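Local coordinates for protein eukaryotic translation initiation factor 4 gamma 5 (Trypanosoma cruzi, PDB 6OZU) that probably serves in translation initiation as an eIF4G-family scaffold, whose MIF4G domain in relatives binds the helicase eIF4A, at residues A[207-212]-A[216-221]; A[101-106]-A[162-167]; A[203-208]-A[222-227]. All coordinates share one frame; numbering follows the deposited sequence.

Contact 1. Residues A[207-212]-A[216-221]; sequences ELMHMH and RMQFLL. With SO4 (sulfate ion), chain D; SO4 (sulfate ion), chain E.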
loop_
_atom_site.group_PDB
_atom_site.type_symbol
_atom_site.label_atom_id
_atom_site.label_comp_id
_atom_site.label_asym_id
_atom_site.label_seq_id
_atom_site.Cartn_x
_atom_site.Cartn_y
_atom_site.Cartn_z
ATOM N N GLU A 207 -10.242 -14.658 -3.635
ATOM C CA GLU A 207 -9.457 -15.555 -2.790
ATOM C C GLU A 207 -9.936 -15.542 -1.346
ATOM O O GLU A 207 -10.097 -16.606 -0.754
ATOM C CB GLU A 207 -7.972 -15.228 -2.850
ATOM C CG GLU A 207 -7.275 -15.940 -3.978
ATOM C CD GLU A 207 -5.787 -15.694 -4.076
ATOM O OE1 GLU A 207 -5.005 -16.607 -3.718
ATOM O OE2 GLU A 207 -5.408 -14.589 -4.528
ATOM N N LEU A 208 -10.189 -14.353 -0.781
ATOM C CA LEU A 208 -10.717 -14.196 0.577
ATOM C C LEU A 208 -12.083 -14.901 0.713
ATOM O O LEU A 208 -12.440 -15.347 1.798
ATOM C CB LEU A 208 -10.858 -12.707 0.933
ATOM C CG LEU A 208 -9.572 -11.893 1.008
ATOM C CD1 LEU A 208 -9.864 -10.437 0.809
ATOM C CD2 LEU A 208 -8.830 -12.134 2.300
ATOM N N MET A 209 -12.818 -15.027 -0.393
ATOM C CA MET A 209 -14.110 -15.695 -0.447
ATOM C C MET A 209 -14.002 -17.197 -0.273
ATOM O O MET A 209 -15.007 -17.859 0.003
ATOM C CB MET A 209 -14.743 -15.412 -1.780
ATOM C CG MET A 209 -15.454 -14.159 -1.784
ATOM S SD MET A 209 -16.756 -14.378 -2.904
ATOM C CE MET A 209 -17.667 -15.736 -2.056
ATOM N N HIS A 210 -12.801 -17.743 -0.495
ATOM C CA HIS A 210 -12.547 -19.167 -0.341
ATOM C C HIS A 210 -11.685 -19.368 0.909
ATOM O O HIS A 210 -10.720 -20.132 0.904
ATOM C CB HIS A 210 -11.988 -19.764 -1.645
ATOM C CG HIS A 210 -12.977 -19.693 -2.776
ATOM N ND1 HIS A 210 -12.918 -18.684 -3.728
ATOM C CD2 HIS A 210 -14.064 -20.463 -3.029
ATOM C CE1 HIS A 210 -13.943 -18.891 -4.545
ATOM N NE2 HIS A 210 -14.666 -19.947 -4.164
ATOM N N MET A 211 -12.049 -18.621 1.986
ATOM C CA MET A 211 -11.435 -18.626 3.318
ATOM C C MET A 211 -12.503 -18.742 4.408
ATOM O O MET A 211 -12.338 -18.252 5.529
ATOM C CB MET A 211 -10.539 -17.403 3.515
ATOM C CG MET A 211 -9.234 -17.517 2.786
ATOM S SD MET A 211 -8.212 -16.052 3.003
ATOM C CE MET A 211 -6.977 -16.375 1.772
ATOM N N HIS A 212 -13.599 -19.429 4.047
ATOM C CA HIS A 212 -14.794 -19.766 4.821
ATOM C C HIS A 212 -15.487 -18.538 5.442
ATOM O O HIS A 212 -15.686 -18.495 6.661
ATOM C CB HIS A 212 -14.482 -20.860 5.850
ATOM C CG HIS A 212 -13.861 -22.066 5.210
ATOM N ND1 HIS A 212 -14.634 -23.017 4.547
ATOM C CD2 HIS A 212 -12.555 -22.386 5.064
ATOM C CE1 HIS A 212 -13.775 -23.903 4.064
ATOM N NE2 HIS A 212 -12.512 -23.566 4.352
ATOM N N ARG A 216 -22.416 -12.206 6.646
ATOM C CA ARG A 216 -22.087 -10.800 6.394
ATOM C C ARG A 216 -20.810 -10.677 5.580
ATOM O O ARG A 216 -20.730 -9.800 4.716
ATOM C CB ARG A 216 -21.961 -9.986 7.687
ATOM C CG ARG A 216 -23.239 -9.643 8.434
ATOM C CD ARG A 216 -22.902 -9.199 9.852
ATOM N NE ARG A 216 -22.199 -10.266 10.570
ATOM C CZ ARG A 216 -21.579 -10.151 11.737
ATOM N NH1 ARG A 216 -21.519 -8.976 12.355
ATOM N NH2 ARG A 216 -21.012 -11.208 12.295
ATOM N N MET A 217 -19.832 -11.581 5.832
ATOM C CA MET A 217 -18.535 -11.616 5.156
ATOM C C MET A 217 -18.660 -11.999 3.675
ATOM O O MET A 217 -17.952 -11.447 2.824
ATOM C CB MET A 217 -17.545 -12.528 5.898
ATOM C CG MET A 217 -16.096 -12.291 5.499
ATOM S SD MET A 217 -15.492 -10.629 5.911
ATOM C CE MET A 217 -14.384 -11.033 7.178
ATOM N N GLN A 218 -19.556 -12.942 3.371
ATOM C CA GLN A 218 -19.800 -13.352 2.007
ATOM C C GLN A 218 -20.557 -12.277 1.268
ATOM O O GLN A 218 -20.243 -12.028 0.107
ATOM C CB GLN A 218 -20.546 -14.667 1.968
ATOM C CG GLN A 218 -19.835 -15.650 1.073
ATOM C CD GLN A 218 -20.717 -16.783 0.676
ATOM O OE1 GLN A 218 -21.648 -16.607 -0.093
ATOM N NE2 GLN A 218 -20.432 -17.968 1.189
ATOM N N PHE A 219 -21.526 -11.609 1.938
ATOM C CA PHE A 219 -22.276 -10.508 1.331
ATOM C C PHE A 219 -21.327 -9.341 1.022
ATOM O O PHE A 219 -21.401 -8.776 -0.066
ATOM C CB PHE A 219 -23.479 -10.068 2.199
ATOM C CG PHE A 219 -24.418 -9.117 1.489
ATOM C CD1 PHE A 219 -25.361 -9.588 0.577
ATOM C CD2 PHE A 219 -24.334 -7.742 1.700
ATOM C CE1 PHE A 219 -26.198 -8.697 -0.117
ATOM C CE2 PHE A 219 -25.183 -6.855 1.013
ATOM C CZ PHE A 219 -26.108 -7.341 0.111
ATOM N N LEU A 220 -20.400 -9.038 1.946
ATOM C CA LEU A 220 -19.410 -7.979 1.780
ATOM C C LEU A 220 -18.532 -8.208 0.556
ATOM O O LEU A 220 -18.453 -7.325 -0.298
ATOM C CB LEU A 220 -18.547 -7.821 3.035
ATOM C CG LEU A 220 -17.496 -6.706 2.979
ATOM C CD1 LEU A 220 -17.857 -5.597 3.876
ATOM C CD2 LEU A 220 -16.155 -7.213 3.331
ATOM N N LEU A 221 -17.887 -9.386 0.463
ATOM C CA LEU A 221 -16.986 -9.733 -0.642
ATOM C C LEU A 221 -17.689 -9.877 -1.991
ATOM O O LEU A 221 -17.154 -9.401 -2.997
ATOM C CB LEU A 221 -16.179 -10.969 -0.297
ATOM C CG LEU A 221 -15.244 -10.844 0.910
ATOM C CD1 LEU A 221 -14.848 -12.208 1.438
ATOM C CD2 LEU A 221 -14.029 -9.936 0.599
HETATM S S SO4 D . -22.799 -14.124 10.650
HETATM O O1 SO4 D . -22.024 -14.032 11.893
HETATM O O2 SO4 D . -22.811 -15.503 10.138
HETATM O O3 SO4 D . -22.200 -13.206 9.673
HETATM O O4 SO4 D . -24.172 -13.726 10.936
HETATM S S SO4 E . -18.066 -10.474 15.135
HETATM O O1 SO4 E . -17.531 -10.319 16.488
HETATM O O2 SO4 E . -16.946 -10.825 14.258
HETATM O O3 SO4 E . -19.098 -11.517 15.114
HETATM O O4 SO4 E . -18.689 -9.220 14.692
#

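Contact 2. Residues A[101-106]-A[162-167]; sequences NAEEAQ and YGTERK. With SO4 (sulfate ion), chain G.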
loop_
_atom_site.group_PDB
_atom_site.type_symbol
_atom_site.label_atom_id
_atom_site.label_comp_id
_atom_site.label_asym_id
_atom_site.label_seq_id
_atom_site.Cartn_x
_atom_site.Cartn_y
_atom_site.Cartn_z
ATOM N N ASN A 101 4.819 -4.631 10.476
ATOM C CA ASN A 101 4.728 -3.644 11.551
ATOM C C ASN A 101 3.285 -3.246 11.726
ATOM O O ASN A 101 2.795 -3.290 12.860
ATOM C CB ASN A 101 5.555 -2.383 11.233
ATOM C CG ASN A 101 7.046 -2.532 11.310
ATOM O OD1 ASN A 101 7.591 -3.471 11.898
ATOM N ND2 ASN A 101 7.751 -1.607 10.688
ATOM N N ALA A 102 2.594 -2.869 10.599
ATOM C CA ALA A 102 1.185 -2.503 10.606
ATOM C C ALA A 102 0.322 -3.620 11.203
ATOM O O ALA A 102 -0.505 -3.319 12.047
ATOM C CB ALA A 102 0.728 -2.128 9.211
ATOM N N GLU A 103 0.588 -4.908 10.864
ATOM C CA GLU A 103 -0.133 -6.061 11.415
ATOM C C GLU A 103 0.058 -6.186 12.935
ATOM O O GLU A 103 -0.928 -6.256 13.668
ATOM C CB GLU A 103 0.296 -7.363 10.716
ATOM C CG GLU A 103 -0.493 -8.580 11.177
ATOM C CD GLU A 103 -0.105 -9.911 10.571
ATOM O OE1 GLU A 103 0.823 -9.947 9.730
ATOM O OE2 GLU A 103 -0.735 -10.927 10.939
ATOM N N GLU A 104 1.318 -6.218 13.393
ATOM C CA GLU A 104 1.701 -6.320 14.801
ATOM C C GLU A 104 1.244 -5.128 15.658
ATOM O O GLU A 104 0.938 -5.330 16.833
ATOM C CB GLU A 104 3.219 -6.566 14.943
ATOM C CG GLU A 104 3.666 -7.087 16.306
ATOM C CD GLU A 104 2.930 -8.274 16.905
ATOM O OE1 GLU A 104 2.652 -9.254 16.174
ATOM O OE2 GLU A 104 2.647 -8.229 18.123
ATOM N N ALA A 105 1.177 -3.907 15.075
ATOM C CA ALA A 105 0.718 -2.702 15.761
ATOM C C ALA A 105 -0.778 -2.839 16.090
ATOM O O ALA A 105 -1.197 -2.472 17.187
ATOM C CB ALA A 105 0.964 -1.486 14.882
ATOM N N GLN A 106 -1.560 -3.416 15.149
ATOM C CA GLN A 106 -2.985 -3.723 15.263
ATOM C C GLN A 106 -3.195 -4.760 16.387
ATOM O O GLN A 106 -4.053 -4.554 17.254
ATOM C CB GLN A 106 -3.513 -4.264 13.915
ATOM C CG GLN A 106 -5.011 -4.517 13.857
ATOM C CD GLN A 106 -5.816 -3.233 13.931
ATOM O OE1 GLN A 106 -5.616 -2.285 13.144
ATOM N NE2 GLN A 106 -6.749 -3.175 14.883
ATOM N N TYR A 162 -10.519 -10.504 8.650
ATOM C CA TYR A 162 -10.717 -11.667 9.523
ATOM C C TYR A 162 -10.064 -11.551 10.894
ATOM O O TYR A 162 -10.266 -12.434 11.721
ATOM C CB TYR A 162 -10.271 -12.967 8.835
ATOM C CG TYR A 162 -11.075 -13.347 7.604
ATOM C CD1 TYR A 162 -12.313 -13.969 7.724
ATOM C CD2 TYR A 162 -10.561 -13.158 6.324
ATOM C CE1 TYR A 162 -13.032 -14.372 6.599
ATOM C CE2 TYR A 162 -11.278 -13.541 5.191
ATOM C CZ TYR A 162 -12.512 -14.152 5.335
ATOM O OH TYR A 162 -13.236 -14.525 4.239
ATOM N N GLY A 163 -9.324 -10.468 11.138
ATOM C CA GLY A 163 -8.635 -10.249 12.399
ATOM C C GLY A 163 -7.222 -10.789 12.396
ATOM O O GLY A 163 -6.880 -11.663 11.586
ATOM N N THR A 164 -6.392 -10.278 13.313
ATOM C CA THR A 164 -4.990 -10.697 13.450
ATOM C C THR A 164 -4.895 -12.184 13.861
ATOM O O THR A 164 -4.005 -12.889 13.383
ATOM C CB THR A 164 -4.200 -9.719 14.351
ATOM O OG1 THR A 164 -4.952 -9.424 15.540
ATOM C CG2 THR A 164 -3.872 -8.407 13.625
ATOM N N GLU A 165 -5.869 -12.668 14.664
ATOM C CA GLU A 165 -5.972 -14.076 15.063
ATOM C C GLU A 165 -6.817 -14.890 14.026
ATOM O O GLU A 165 -6.954 -16.109 14.172
ATOM C CB GLU A 165 -6.524 -14.206 16.497
ATOM N N ARG A 166 -7.362 -14.200 12.972
ATOM C CA ARG A 166 -8.161 -14.739 11.851
ATOM C C ARG A 166 -9.454 -15.469 12.297
ATOM O O ARG A 166 -10.014 -16.264 11.530
ATOM C CB ARG A 166 -7.307 -15.621 10.907
ATOM C CG ARG A 166 -6.655 -14.864 9.746
ATOM C CD ARG A 166 -5.284 -14.325 10.106
ATOM N NE ARG A 166 -4.518 -13.948 8.917
ATOM C CZ ARG A 166 -3.446 -13.164 8.937
ATOM N NH1 ARG A 166 -2.804 -12.879 7.809
ATOM N NH2 ARG A 166 -3.008 -12.652 10.084
ATOM N N LYS A 167 -9.964 -15.136 13.498
ATOM C CA LYS A 167 -11.155 -15.782 14.044
ATOM C C LYS A 167 -12.451 -14.946 13.934
ATOM O O LYS A 167 -13.502 -15.427 14.371
ATOM C CB LYS A 167 -10.904 -16.232 15.499
ATOM C CG LYS A 167 -10.144 -17.554 15.603
ATOM C CD LYS A 167 -10.054 -18.062 17.044
ATOM C CE LYS A 167 -11.019 -19.191 17.332
ATOM N NZ LYS A 167 -10.922 -19.662 18.740
HETATM S S SO4 G . -8.805 -7.855 15.479
HETATM O O1 SO4 G . -9.020 -9.305 15.605
HETATM O O2 SO4 G . -7.400 -7.537 15.743
HETATM O O3 SO4 G . -9.151 -7.397 14.128
HETATM O O4 SO4 G . -9.648 -7.164 16.456
#

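Contact 3. Residues A[203-208]-A[222-227]; sequences AVLEEL and LNTVET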
loop_
_atom_site.group_PDB
_atom_site.type_symbol
_atom_site.label_atom_id
_atom_site.label_comp_id
_atom_site.label_asym_id
_atom_site.label_seq_id
_atom_site.Cartn_x
_atom_site.Cartn_y
_atom_site.Cartn_z
ATOM N N ALA A 203 -9.493 -10.333 -8.034
ATOM C CA ALA A 203 -8.944 -11.676 -7.822
ATOM C C ALA A 203 -8.598 -11.936 -6.345
ATOM O O ALA A 203 -8.847 -13.036 -5.849
ATOM C CB ALA A 203 -7.707 -11.865 -8.678
ATOM N N VAL A 204 -8.033 -10.920 -5.655
ATOM C CA VAL A 204 -7.666 -10.928 -4.232
ATOM C C VAL A 204 -8.928 -11.119 -3.387
ATOM O O VAL A 204 -8.939 -11.957 -2.482
ATOM C CB VAL A 204 -6.861 -9.651 -3.851
ATOM C CG1 VAL A 204 -6.760 -9.451 -2.334
ATOM C CG2 VAL A 204 -5.477 -9.709 -4.455
ATOM N N LEU A 205 -9.997 -10.374 -3.716
ATOM C CA LEU A 205 -11.271 -10.477 -3.020
ATOM C C LEU A 205 -11.937 -11.808 -3.252
ATOM O O LEU A 205 -12.620 -12.281 -2.351
ATOM C CB LEU A 205 -12.226 -9.308 -3.335
ATOM C CG LEU A 205 -11.690 -7.885 -3.134
ATOM C CD1 LEU A 205 -12.753 -6.889 -3.468
ATOM C CD2 LEU A 205 -11.172 -7.659 -1.715
ATOM N N GLU A 206 -11.721 -12.433 -4.424
ATOM C CA GLU A 206 -12.264 -13.764 -4.749
ATOM C C GLU A 206 -11.556 -14.837 -3.923
ATOM O O GLU A 206 -12.201 -15.805 -3.535
ATOM C CB GLU A 206 -12.157 -14.086 -6.247
ATOM C CG GLU A 206 -13.184 -13.387 -7.125
ATOM C CD GLU A 206 -14.614 -13.904 -7.084
ATOM O OE1 GLU A 206 -15.533 -13.057 -7.062
ATOM O OE2 GLU A 206 -14.821 -15.139 -7.078
ATOM N N GLU A 207 -10.242 -14.658 -3.635
ATOM C CA GLU A 207 -9.457 -15.555 -2.790
ATOM C C GLU A 207 -9.936 -15.542 -1.346
ATOM O O GLU A 207 -10.097 -16.606 -0.754
ATOM C CB GLU A 207 -7.972 -15.228 -2.850
ATOM C CG GLU A 207 -7.275 -15.940 -3.978
ATOM C CD GLU A 207 -5.787 -15.694 -4.076
ATOM O OE1 GLU A 207 -5.005 -16.607 -3.718
ATOM O OE2 GLU A 207 -5.408 -14.589 -4.528
ATOM N N LEU A 208 -10.189 -14.353 -0.781
ATOM C CA LEU A 208 -10.717 -14.196 0.577
ATOM C C LEU A 208 -12.083 -14.901 0.713
ATOM O O LEU A 208 -12.440 -15.347 1.798
ATOM C CB LEU A 208 -10.858 -12.707 0.933
ATOM C CG LEU A 208 -9.572 -11.893 1.008
ATOM C CD1 LEU A 208 -9.864 -10.437 0.809
ATOM C CD2 LEU A 208 -8.830 -12.134 2.300
ATOM N N LEU A 222 -18.907 -10.467 -2.005
ATOM C CA LEU A 222 -19.691 -10.624 -3.227
ATOM C C LEU A 222 -20.248 -9.322 -3.748
ATOM O O LEU A 222 -20.249 -9.128 -4.958
ATOM C CB LEU A 222 -20.810 -11.672 -3.082
ATOM C CG LEU A 222 -20.337 -13.128 -2.978
ATOM C CD1 LEU A 222 -21.472 -14.031 -2.661
ATOM C CD2 LEU A 222 -19.691 -13.587 -4.263
ATOM N N ASN A 223 -20.753 -8.434 -2.854
ATOM C CA ASN A 223 -21.286 -7.132 -3.263
ATOM C C ASN A 223 -20.173 -6.215 -3.775
ATOM O O ASN A 223 -20.405 -5.475 -4.736
ATOM C CB ASN A 223 -22.093 -6.452 -2.156
ATOM C CG ASN A 223 -23.158 -5.520 -2.668
ATOM O OD1 ASN A 223 -23.480 -4.503 -2.065
ATOM N ND2 ASN A 223 -23.702 -5.829 -3.817
ATOM N N THR A 224 -18.969 -6.302 -3.160
ATOM C CA THR A 224 -17.783 -5.523 -3.529
ATOM C C THR A 224 -17.302 -5.913 -4.944
ATOM O O THR A 224 -17.159 -5.035 -5.808
ATOM C CB THR A 224 -16.708 -5.609 -2.430
ATOM O OG1 THR A 224 -17.235 -5.048 -1.228
ATOM C CG2 THR A 224 -15.467 -4.871 -2.786
ATOM N N VAL A 225 -17.125 -7.230 -5.193
ATOM C CA VAL A 225 -16.747 -7.755 -6.517
ATOM C C VAL A 225 -17.802 -7.351 -7.556
ATOM O O VAL A 225 -17.448 -6.922 -8.643
ATOM C CB VAL A 225 -16.459 -9.289 -6.481
ATOM C CG1 VAL A 225 -16.545 -9.973 -7.844
ATOM C CG2 VAL A 225 -15.155 -9.605 -5.763
ATOM N N GLU A 226 -19.078 -7.410 -7.189
ATOM C CA GLU A 226 -20.202 -7.029 -8.042
ATOM C C GLU A 226 -20.153 -5.542 -8.436
ATOM O O GLU A 226 -20.349 -5.229 -9.599
ATOM C CB GLU A 226 -21.510 -7.371 -7.338
ATOM C CG GLU A 226 -22.715 -7.507 -8.245
ATOM C CD GLU A 226 -24.044 -7.732 -7.551
ATOM O OE1 GLU A 226 -25.078 -7.687 -8.252
ATOM O OE2 GLU A 226 -24.062 -7.948 -6.318
ATOM N N THR A 227 -19.885 -4.633 -7.465
ATOM C CA THR A 227 -19.746 -3.184 -7.681
ATOM C C THR A 227 -18.506 -2.894 -8.552
ATOM O O THR A 227 -18.591 -2.032 -9.435
ATOM C CB THR A 227 -19.706 -2.439 -6.348
ATOM O OG1 THR A 227 -20.816 -2.854 -5.560
ATOM C CG2 THR A 227 -19.726 -0.940 -6.528
#

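Contact 1. Residues A[207-212]-A[216-221]
Leu208 O is gripped twice, next to the side chain that Leu208 sends toward Leu221: Tyr162 OH hydrogen-bonds to it, and Met211 N reaches it at 3.3 Å in a weak bond across a type I turn. Here the chain passes from helix 194-208 to helix 215-235. The contact between the two segments is apolar, without a single hydrogen bond across it. Leu208 CB lies 4.1 Å from Leu221 CD1, while Met209 supplies the closer packing: its CG sits 3.6 Å from Leu221 CB and 3.8 Å from Leu221 CD1, the two side chains sliding past each other in opposite directions. Bends at chi2 and at chi3 (62°) carry the thioether out to Gln218, Met209 CE lying 3.8 Å from Gln218 CG. There the two side chains cross at about a right angle, so the methyl rests on the aliphatic stem of Gln218 near the surface. At the start of helix 215-235, Arg216 binds sulfate, probably from the crystallisation liquor. One oxygen, O3 of the chain D sulfate, is held by Arg216 N (3.2 Å, nearly straight at 176°) and by Arg216 NE (3.1 Å) in the guanidinium plane; NH2 also bonds O1 of this ion and, weakly, the chain E sulfate. Arg215 NE and the backbone N of Arg169 and Phe170 also bond sulfate here. The chemistry is thus divided: methionine and leucine close the turn, the Leu208 carbonyl is satisfied, and the sulfates are consistent with a basic helix start that can hold anions.

Contact 2. Residues A[101-106]-A[162-167]
Thr164, in the loop after helix 150-162, presses one branch on Glu103 and Gln106 of helix 82-112 and turns the other to a sulfate. Its CB lies 4.1 Å from O2 of that ion. CG2, placed anti to the carbonyl carbon, lies against the helix, 3.6 Å from Glu103 O and 4.1 Å from Gln106 CG. OG1, at chi1 46°, stands between the backbone N and the carbonyl carbon and hydrogen-bonds sulfate O2 at 3.1 Å. Gly163, the first residue after the helix, has positive phi and brings its CA to 3.4 Å from O1 of the same ion; from it a type I turn runs to Arg166. Polar contact across the segments rests on Glu103 and Arg166. The glutamate chain is fully extended, CG anti to the backbone N (chi1 -176°), and passes Thr164 CG2 before its OE2 meets Arg166 NH2 in a salt bridge of 3.0 Å. The oxygen lies within the guanidinium plane, at its edge, whereas the donor approaches OE2 from above the carboxylate; the two planes stand 53° apart. Within this pair only OE2 meets the guanidinium, by one N-H, not as a two-pronged pairing. Arg166 NH2 also bends back to Thr164 O in a weak bond of 3.5 Å, tying the guanidinium to its own turn. Glu103 OE1 has a weak partner in His155, and the side chains of Glu103, Gln106 and Arg166 all touch Trp159 of helix 150-162. The salt bridge thus joins the loop to helix 82-112 beside the apolar contact of the Thr164 methyl, whose hydroxyl bonds a sulfate that probably came from the crystallisation liquor.

Contact 3. Residues A[203-208]-A[222-227]
Leu205 and Val225 form the tight part of the contact, where the two helices come nearest each other: Leu205 CB is 3.8 Å from Val225 CG2. The helices run antiparallel, their local axes 161° apart and 9.9 Å at closest approach. On the buried side of this pair Leu205 CD1 reaches 3.5 Å to Thr224 CG2, the side chains crossing at about a right angle. Thr224 CG2 stands anti to the backbone N and faces the leucine, while OG1 turns back along its own helix to Leu220 O. Beyond Val225 the interface opens toward solvent. Glu206, bent at chi2 (-75°), folds its carboxylate across the valine, OE1 lying 3.3 Å from Val225 CG1 and 3.7 Å from Val225 CG2. A carboxylate oxygen thus touches the valine methyls, with no hydrogen bond between the segments. The outer face of 222-227, turned from the partner helix, is knit within itself. Thr227 OG1 bonds Asn223 O at 2.8 Å, approaching one face of the carbonyl plane while Thr227 N comes from the opposite face, so Asn223 O takes two bonds from Thr227, four residues further on. Asn223 ND2 bonds Glu226 OE2 at 3.3 Å, a bent bond of 138° that meets the carboxylate from above its plane. Apolar packing inward and polar bonding outward make this part of helix 215-235 amphipathic. Phe179 and Leu183 of helix 173-186 cover the inner side, touching Leu205 and Thr224, and Ile228 extends the core along helix 215-235. Val204 and Leu208 pack on Leu157 of helix 150-162, so that helix 194-208 is clasped by three others.

Overall arrangement
Contact 2 comes first along the chain; contacts 1 and 3 follow and overlap at Glu207 and Leu208. Contacts 1 and 3 lie about 8 Å apart, centre to centre, at successive levels of one antiparallel hairpin of helices 194-208 and 215-235, contact 1 at its turn; Leu222 CD2 packs on Met209 SD between them. Contact 2 sits about 18 and 21 Å from them, centre to centre, joining helix 82-112 to the loop after helix 150-162. Tyr162, the last residue of that helix, bridges to Leu208, Met217 and Leu221. Together the contacts join helices 82-112, 150-162, 194-208 and 215-235 in the all-helical, HEAT-like MIF4G fold.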